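Local structure of diketoreductase (Acinetobacter baylyi, 4E12) at residues Val93-Asp98 with Ser121-Pro126; Leu140-Ala145 with Asn152-Met157. The protein reduces dicarbonyl compounds with NADH and probably also acts as a (3S)-3-hydroxyacyl-CoA dehydrogenase. One frame throughout, in Å; residues are numbered along the deposited sequence.

Contact 1: Val93-Asp98 with Ser121-Pro126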
ATOM      1  N   VAL A  93      -2.640  24.451  15.852  1.00 33.26           N
ATOM      2  CA  VAL A  93      -3.691  24.538  16.868  1.00 33.35           C
ATOM      3  C   VAL A  93      -4.726  23.447  16.577  1.00 35.45           C
ATOM      4  O   VAL A  93      -4.681  22.827  15.514  1.00 38.90           O
ATOM      5  CB  VAL A  93      -4.342  25.938  16.844  1.00 30.80           C
ATOM      6  CG1 VAL A  93      -3.288  27.014  17.088  1.00 28.66           C
ATOM      7  CG2 VAL A  93      -5.013  26.185  15.510  1.00 31.98           C
ATOM      8  N   PRO A  94      -5.663  23.186  17.511  1.00 40.91           N
ATOM      9  CA  PRO A  94      -6.667  22.142  17.274  1.00 38.19           C
ATOM     10  C   PRO A  94      -7.389  22.225  15.933  1.00 36.24           C
ATOM     11  O   PRO A  94      -7.418  23.266  15.268  1.00 39.59           O
ATOM     12  CB  PRO A  94      -7.630  22.298  18.454  1.00 44.14           C
ATOM     13  CG  PRO A  94      -6.807  22.897  19.516  1.00 40.65           C
ATOM     14  CD  PRO A  94      -5.873  23.849  18.808  1.00 39.35           C
ATOM     15  N   GLU A  95      -7.992  21.114  15.542  1.00 46.53           N
ATOM     16  CA  GLU A  95      -8.524  20.984  14.199  1.00 46.86           C
ATOM     17  C   GLU A  95      -9.958  21.562  14.118  1.00 56.21           C
ATOM     18  O   GLU A  95     -10.926  20.834  13.893  1.00 59.02           O
ATOM     19  CB  GLU A  95      -8.475  19.501  13.832  1.00 46.20           C
ATOM     20  CG  GLU A  95      -8.050  19.189  12.408  1.00 58.70           C
ATOM     21  CD  GLU A  95      -6.639  19.661  12.059  1.00 52.21           C
ATOM     22  OE1 GLU A  95      -6.262  20.799  12.410  1.00 63.54           O
ATOM     23  OE2 GLU A  95      -5.893  18.879  11.430  1.00 63.77           O
ATOM     24  N   SER A  96     -10.073  22.879  14.286  1.00 57.74           N
ATOM     25  CA  SER A  96     -11.364  23.574  14.359  1.00 47.12           C
ATOM     26  C   SER A  96     -11.417  24.815  13.472  1.00 53.45           C
ATOM     27  O   SER A  96     -10.610  25.733  13.638  1.00 55.91           O
ATOM     28  CB  SER A  96     -11.618  24.026  15.797  1.00 61.52           C
ATOM     29  OG  SER A  96     -12.703  24.938  15.851  1.00 62.15           O
ATOM     30  N   LEU A  97     -12.384  24.871  12.559  1.00 46.42           N
ATOM     31  CA  LEU A  97     -12.529  26.045  11.698  1.00 53.52           C
ATOM     32  C   LEU A  97     -12.617  27.342  12.514  1.00 51.61           C
ATOM     33  O   LEU A  97     -11.864  28.288  12.267  1.00 47.36           O
ATOM     34  CB  LEU A  97     -13.758  25.926  10.792  1.00 49.64           C
ATOM     35  CG  LEU A  97     -13.915  27.102   9.827  1.00 51.57           C
ATOM     36  CD1 LEU A  97     -12.692  27.183   8.913  1.00 51.79           C
ATOM     37  CD2 LEU A  97     -15.186  26.966   9.004  1.00 52.70           C
ATOM     38  N   ASP A  98     -13.535  27.393  13.478  1.00 55.00           N
ATOM     39  CA  ASP A  98     -13.701  28.580  14.322  1.00 63.59           C
ATOM     40  C   ASP A  98     -12.347  28.993  14.911  1.00 47.82           C
ATOM     41  O   ASP A  98     -11.943  30.158  14.859  1.00 66.65           O
ATOM     42  CB  ASP A  98     -14.656  28.276  15.489  1.00 72.61           C
ATOM     43  CG  ASP A  98     -16.040  27.826  15.033  1.00142.61           C
ATOM     44  OD1 ASP A  98     -16.443  28.129  13.891  1.00 82.01           O
ATOM     45  OD2 ASP A  98     -16.731  27.160  15.833  1.00200.20           O
ATOM     46  N   SER A 121      -2.468  21.618   9.174  1.00 31.10           N
ATOM     47  CA  SER A 121      -3.799  21.006   9.285  1.00 38.74           C
ATOM     48  C   SER A 121      -3.933  19.697   8.507  1.00 34.41           C
ATOM     49  O   SER A 121      -3.570  19.630   7.331  1.00 32.43           O
ATOM     50  CB  SER A 121      -4.893  21.994   8.843  1.00 36.19           C
ATOM     51  OG  SER A 121      -6.187  21.441   9.036  1.00 41.74           O
ATOM     52  N   SER A 122      -4.463  18.665   9.170  1.00 40.41           N
ATOM     53  CA  SER A 122      -4.769  17.388   8.518  1.00 43.90           C
ATOM     54  C   SER A 122      -6.238  17.260   8.102  1.00 50.68           C
ATOM     55  O   SER A 122      -6.606  16.273   7.464  1.00 48.77           O
ATOM     56  CB  SER A 122      -4.409  16.187   9.414  1.00 42.98           C
ATOM     57  OG  SER A 122      -3.007  16.047   9.612  1.00 54.29           O
ATOM     58  N   THR A 123      -7.082  18.229   8.452  1.00 50.33           N
ATOM     59  CA  THR A 123      -8.502  18.116   8.132  1.00 53.12           C
ATOM     60  C   THR A 123      -9.017  19.305   7.325  1.00 53.72           C
ATOM     61  O   THR A 123     -10.099  19.242   6.739  1.00 60.00           O
ATOM     62  CB  THR A 123      -9.355  18.013   9.401  1.00 54.92           C
ATOM     63  OG1 THR A 123      -9.262  19.240  10.132  1.00 54.94           O
ATOM     64  CG2 THR A 123      -8.863  16.877  10.274  1.00 54.22           C
ATOM     65  N   LEU A 124      -8.256  20.390   7.302  1.00 41.18           N
ATOM     66  CA  LEU A 124      -8.670  21.595   6.598  1.00 41.52           C
ATOM     67  C   LEU A 124      -7.713  21.965   5.481  1.00 44.85           C
ATOM     68  O   LEU A 124      -6.491  21.900   5.641  1.00 44.47           O
ATOM     69  CB  LEU A 124      -8.808  22.754   7.579  1.00 38.38           C
ATOM     70  CG  LEU A 124     -10.106  22.741   8.383  1.00 45.41           C
ATOM     71  CD1 LEU A 124     -10.011  23.550   9.669  1.00 42.54           C
ATOM     72  CD2 LEU A 124     -11.223  23.243   7.470  1.00 41.14           C
ATOM     73  N   LEU A 125      -8.279  22.348   4.345  1.00 45.48           N
ATOM     74  CA  LEU A 125      -7.494  22.777   3.198  1.00 44.65           C
ATOM     75  C   LEU A 125      -7.049  24.230   3.327  1.00 43.25           C
ATOM     76  O   LEU A 125      -7.753  25.056   3.914  1.00 41.10           O
ATOM     77  CB  LEU A 125      -8.324  22.630   1.917  1.00 40.08           C
ATOM     78  CG  LEU A 125      -8.759  21.224   1.512  1.00 37.11           C
ATOM     79  CD1 LEU A 125      -9.544  21.307   0.215  1.00 42.17           C
ATOM     80  CD2 LEU A 125      -7.510  20.376   1.295  1.00 36.32           C
ATOM     81  N   PRO A 126      -5.862  24.561   2.798  1.00 37.69           N
ATOM     82  CA  PRO A 126      -5.410  25.952   2.871  1.00 39.62           C
ATOM     83  C   PRO A 126      -6.410  26.897   2.211  1.00 41.37           C
ATOM     84  O   PRO A 126      -6.505  28.076   2.564  1.00 45.99           O
ATOM     85  CB  PRO A 126      -4.067  25.927   2.144  1.00 38.13           C
ATOM     86  CG  PRO A 126      -3.583  24.515   2.331  1.00 43.97           C
ATOM     87  CD  PRO A 126      -4.817  23.668   2.253  1.00 39.47           C
TER
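Glu95 reaches across to the loop Ser121-Leu124, and Leu97 packs on the same loop further along. Pro94-Ser96 make a tight bend, an inverse gamma turn centred on Glu95 and closed by the bond from Ser96 N to Pro94 O at 2.9 Å. The side chain of Glu95 bends at CG (chi2 62°), which turns its carboxylate onto the backbone of the other segment. OE2 does the gripping. Ser122 N donates to Glu95 OE2 at 2.7 Å, meeting it on the syn side but 31° out of the carboxylate plane. Thr123 N adds a weak bond to the same Glu95 OE2 at 3.3 Å. OE1 makes a salt bridge with Lys100, so the two oxygens have separate partners, and the lysine probably helps keep the carboxylate ionised.

Ser121 braces the loop that Glu95 holds. Its OG accepts from Leu124 N at 2.9 Å, three residues on, which is an ST motif. With OG anti to the backbone N (chi1 -176°), the hydroxyl is turned into the curve of the loop, toward the amide of Leu124.

Ser96 turns away from the loop and N-caps helix 97-110 through a bond from Leu99 N to its OG. Leu97 opens that helix and supplies the apolar half of the contact. Its CD1 lies 4.4 Å from Leu124 CD2, while Leu124 CD1 comes to 4.0 Å from Leu97 N. Leu129 and Tyr132 of helix 126-133 also pack on Leu97.

Glu95 and Ser122 are both NAD(+)-binding residues in this protein. The contact thus joins two loops that follow parallel strands, 88-91 and 116-119, on the cofactor side of a Rossmann-type NAD-binding domain.

Contact 2: Leu140-Ala145 with Asn152-Met157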
ATOM      1  N   LEU A 140       0.412  28.818   3.052  1.00 38.81           N
ATOM      2  CA  LEU A 140       0.383  27.482   2.484  1.00 33.67           C
ATOM      3  C   LEU A 140       0.304  26.442   3.583  1.00 34.06           C
ATOM      4  O   LEU A 140       0.200  26.777   4.766  1.00 37.79           O
ATOM      5  CB  LEU A 140       1.595  27.241   1.572  1.00 32.71           C
ATOM      6  CG  LEU A 140       2.981  27.653   2.081  1.00 37.85           C
ATOM      7  CD1 LEU A 140       3.324  26.950   3.384  1.00 40.88           C
ATOM      8  CD2 LEU A 140       4.034  27.382   1.019  1.00 37.40           C
ATOM      9  N   ALA A 141       0.328  25.177   3.194  1.00 30.95           N
ATOM     10  CA  ALA A 141       0.350  24.115   4.183  1.00 32.16           C
ATOM     11  C   ALA A 141       1.741  23.528   4.235  1.00 33.01           C
ATOM     12  O   ALA A 141       2.381  23.364   3.195  1.00 32.50           O
ATOM     13  CB  ALA A 141      -0.668  23.040   3.843  1.00 35.86           C
ATOM     14  N   LEU A 142       2.202  23.251   5.452  1.00 31.48           N
ATOM     15  CA  LEU A 142       3.425  22.510   5.710  1.00 30.84           C
ATOM     16  C   LEU A 142       3.039  21.422   6.698  1.00 33.94           C
ATOM     17  O   LEU A 142       2.845  21.688   7.888  1.00 31.77           O
ATOM     18  CB  LEU A 142       4.487  23.432   6.322  1.00 30.46           C
ATOM     19  CG  LEU A 142       5.877  22.814   6.502  1.00 29.34           C
ATOM     20  CD1 LEU A 142       6.434  22.480   5.115  1.00 32.79           C
ATOM     21  CD2 LEU A 142       6.796  23.777   7.236  1.00 29.55           C
ATOM     22  N   HIS A 143       2.931  20.201   6.193  1.00 31.08           N
ATOM     23  CA  HIS A 143       2.299  19.112   6.909  1.00 29.64           C
ATOM     24  C   HIS A 143       3.336  18.079   7.298  1.00 28.49           C
ATOM     25  O   HIS A 143       4.034  17.525   6.444  1.00 28.29           O
ATOM     26  CB  HIS A 143       1.219  18.488   6.030  1.00 29.78           C
ATOM     27  CG  HIS A 143       0.414  17.422   6.714  1.00 29.05           C
ATOM     28  ND1 HIS A 143       0.409  16.112   6.288  1.00 36.20           N
ATOM     29  CD2 HIS A 143      -0.405  17.472   7.792  1.00 28.60           C
ATOM     30  CE1 HIS A 143      -0.381  15.398   7.075  1.00 33.36           C
ATOM     31  NE2 HIS A 143      -0.886  16.201   7.995  1.00 33.13           N
ATOM     32  N   PHE A 144       3.429  17.852   8.597  1.00 29.41           N
ATOM     33  CA  PHE A 144       4.370  16.910   9.206  1.00 30.80           C
ATOM     34  C   PHE A 144       3.667  15.604   9.586  1.00 34.16           C
ATOM     35  O   PHE A 144       2.437  15.522   9.600  1.00 37.04           O
ATOM     36  CB  PHE A 144       4.936  17.535  10.481  1.00 32.48           C
ATOM     37  CG  PHE A 144       5.729  18.777  10.240  1.00 33.91           C
ATOM     38  CD1 PHE A 144       5.093  19.995  10.012  1.00 33.48           C
ATOM     39  CD2 PHE A 144       7.120  18.737  10.239  1.00 34.81           C
ATOM     40  CE1 PHE A 144       5.840  21.154   9.787  1.00 32.67           C
ATOM     41  CE2 PHE A 144       7.861  19.880  10.019  1.00 31.55           C
ATOM     42  CZ  PHE A 144       7.225  21.090   9.792  1.00 34.57           C
ATOM     43  N   ALA A 145       4.459  14.594   9.940  1.00 35.61           N
ATOM     44  CA  ALA A 145       3.924  13.310  10.371  1.00 32.60           C
ATOM     45  C   ALA A 145       4.362  13.046  11.806  1.00 35.74           C
ATOM     46  O   ALA A 145       5.475  13.414  12.186  1.00 39.68           O
ATOM     47  CB  ALA A 145       4.455  12.209   9.466  1.00 34.89           C
ATOM     48  N   ASN A 152      10.237  11.767   8.672  1.00 41.07           N
ATOM     49  CA  ASN A 152      10.632  13.144   8.414  1.00 41.42           C
ATOM     50  C   ASN A 152      10.193  13.701   7.063  1.00 36.41           C
ATOM     51  O   ASN A 152      10.956  14.405   6.402  1.00 36.67           O
ATOM     52  CB  ASN A 152      12.140  13.320   8.592  1.00 36.22           C
ATOM     53  CG  ASN A 152      12.942  12.448   7.652  1.00 40.88           C
ATOM     54  OD1 ASN A 152      12.547  11.325   7.326  1.00 45.58           O
ATOM     55  ND2 ASN A 152      14.067  12.960   7.203  1.00 43.06           N
ATOM     56  N   THR A 153       8.973  13.406   6.637  1.00 31.94           N
ATOM     57  CA  THR A 153       8.435  14.089   5.469  1.00 35.27           C
ATOM     58  C   THR A 153       7.766  15.397   5.874  1.00 33.56           C
ATOM     59  O   THR A 153       7.220  15.516   6.974  1.00 33.65           O
ATOM     60  CB  THR A 153       7.420  13.230   4.713  1.00 36.13           C
ATOM     61  OG1 THR A 153       6.376  12.828   5.607  1.00 35.98           O
ATOM     62  CG2 THR A 153       8.100  12.008   4.118  1.00 39.86           C
ATOM     63  N   ALA A 154       7.858  16.385   4.994  1.00 32.65           N
ATOM     64  CA  ALA A 154       7.135  17.639   5.146  1.00 32.22           C
ATOM     65  C   ALA A 154       6.429  17.893   3.829  1.00 31.71           C
ATOM     66  O   ALA A 154       7.056  18.236   2.822  1.00 28.75           O
ATOM     67  CB  ALA A 154       8.080  18.789   5.493  1.00 30.90           C
ATOM     68  N   GLU A 155       5.118  17.673   3.824  1.00 27.22           N
ATOM     69  CA  GLU A 155       4.310  17.874   2.635  1.00 30.81           C
ATOM     70  C   GLU A 155       3.935  19.325   2.480  1.00 34.22           C
ATOM     71  O   GLU A 155       3.230  19.884   3.327  1.00 35.42           O
ATOM     72  CB  GLU A 155       3.053  17.018   2.708  1.00 28.39           C
ATOM     73  CG  GLU A 155       3.387  15.530   2.624  1.00 34.50           C
ATOM     74  CD  GLU A 155       2.196  14.618   2.891  1.00 36.04           C
ATOM     75  OE1 GLU A 155       1.544  14.773   3.942  1.00 42.40           O
ATOM     76  OE2 GLU A 155       1.916  13.741   2.048  1.00 32.31           O
ATOM     77  N   VAL A 156       4.408  19.917   1.390  1.00 34.17           N
ATOM     78  CA  VAL A 156       4.223  21.335   1.117  1.00 31.69           C
ATOM     79  C   VAL A 156       3.109  21.509   0.105  1.00 29.66           C
ATOM     80  O   VAL A 156       3.153  20.939  -0.986  1.00 34.66           O
ATOM     81  CB  VAL A 156       5.504  21.970   0.540  1.00 29.69           C
ATOM     82  CG1 VAL A 156       5.291  23.470   0.302  1.00 26.04           C
ATOM     83  CG2 VAL A 156       6.678  21.739   1.490  1.00 30.68           C
ATOM     84  N   MET A 157       2.105  22.300   0.459  1.00 36.05           N
ATOM     85  CA  MET A 157       0.935  22.416  -0.391  1.00 30.67           C
ATOM     86  C   MET A 157       0.313  23.800  -0.239  1.00 37.51           C
ATOM     87  O   MET A 157      -0.210  24.135   0.827  1.00 36.95           O
ATOM     88  CB  MET A 157      -0.071  21.337   0.025  1.00 31.18           C
ATOM     89  CG  MET A 157      -1.277  21.165  -0.871  1.00 29.48           C
ATOM     90  SD  MET A 157      -2.363  19.860  -0.258  1.00 33.15           S
ATOM     91  CE  MET A 157      -3.208  20.748   1.045  1.00 28.85           C
TER
HETATM   92  O   HOH W   1       4.234  14.709   6.129  1.00 31.54           O
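This is a beta hairpin, buried in the mixed sheet of the NAD-binding domain. Strands 140-144 and 153-157 run antiparallel, their axes 161° apart. Ala141 with Met157 and His143 with Glu155 are hydrogen-bonded pairs. Ala141 N meets Met157 O at 2.6 Å, and the return bond from Met157 N to Ala141 O is 2.9 Å. His143 and Glu155 make the same two-way exchange. Leu142 and Val156 lie between them as a non-hydrogen-bonded pair.

The His143 and Glu155 side chains lie side by side and point the same way. His143 extends from the strand with CG anti to its backbone N (chi1 -175°). Its ND1 donates to Glu155 OE1 at 2.9 Å and 166°, meeting the oxygen nearly along its C-O axis. The acceptor is in the ring plane, and ring and carboxylate are nearly coplanar. Glu155 OE2 accepts from the backbone amides of Val192 and Leu193, which fixes the carboxylate. His143 is predicted to be important for catalysis. Its NE2 is hydrogen-bonded to Ser122 OG, so the ring is held at both nitrogens.

On the other face, Leu142 CD1 sits 3.7 Å from Val156 CG2 and 4.1 Å from Ala154 CB. Helix 164-176 covers these apolar side chains. Tyr191 stacks on His143 across the sheet from that helix. Strand 116-119 flanks the hairpin on one side and strand 180-183 on the other.

Contact 1 closes first along the chain. It brings the turn after strand 88-91 and the start of helix 97-110 back to the loop after strand 116-119, with most of that helix and the strand lying between its segments. Helix 126-133 then leads into contact 2, a short hairpin closed over six residues. The contacts follow in series, neither nested nor crossed. They meet in space at the pair Ser122 OG and His143 NE2, 2.7 Å apart, and Pro126 packs on Ala141 and Met157. Together they tie the NAD(+)-binding loops at the C-terminal ends of the parallel strands to the antiparallel hairpin carrying the predicted catalytic histidine.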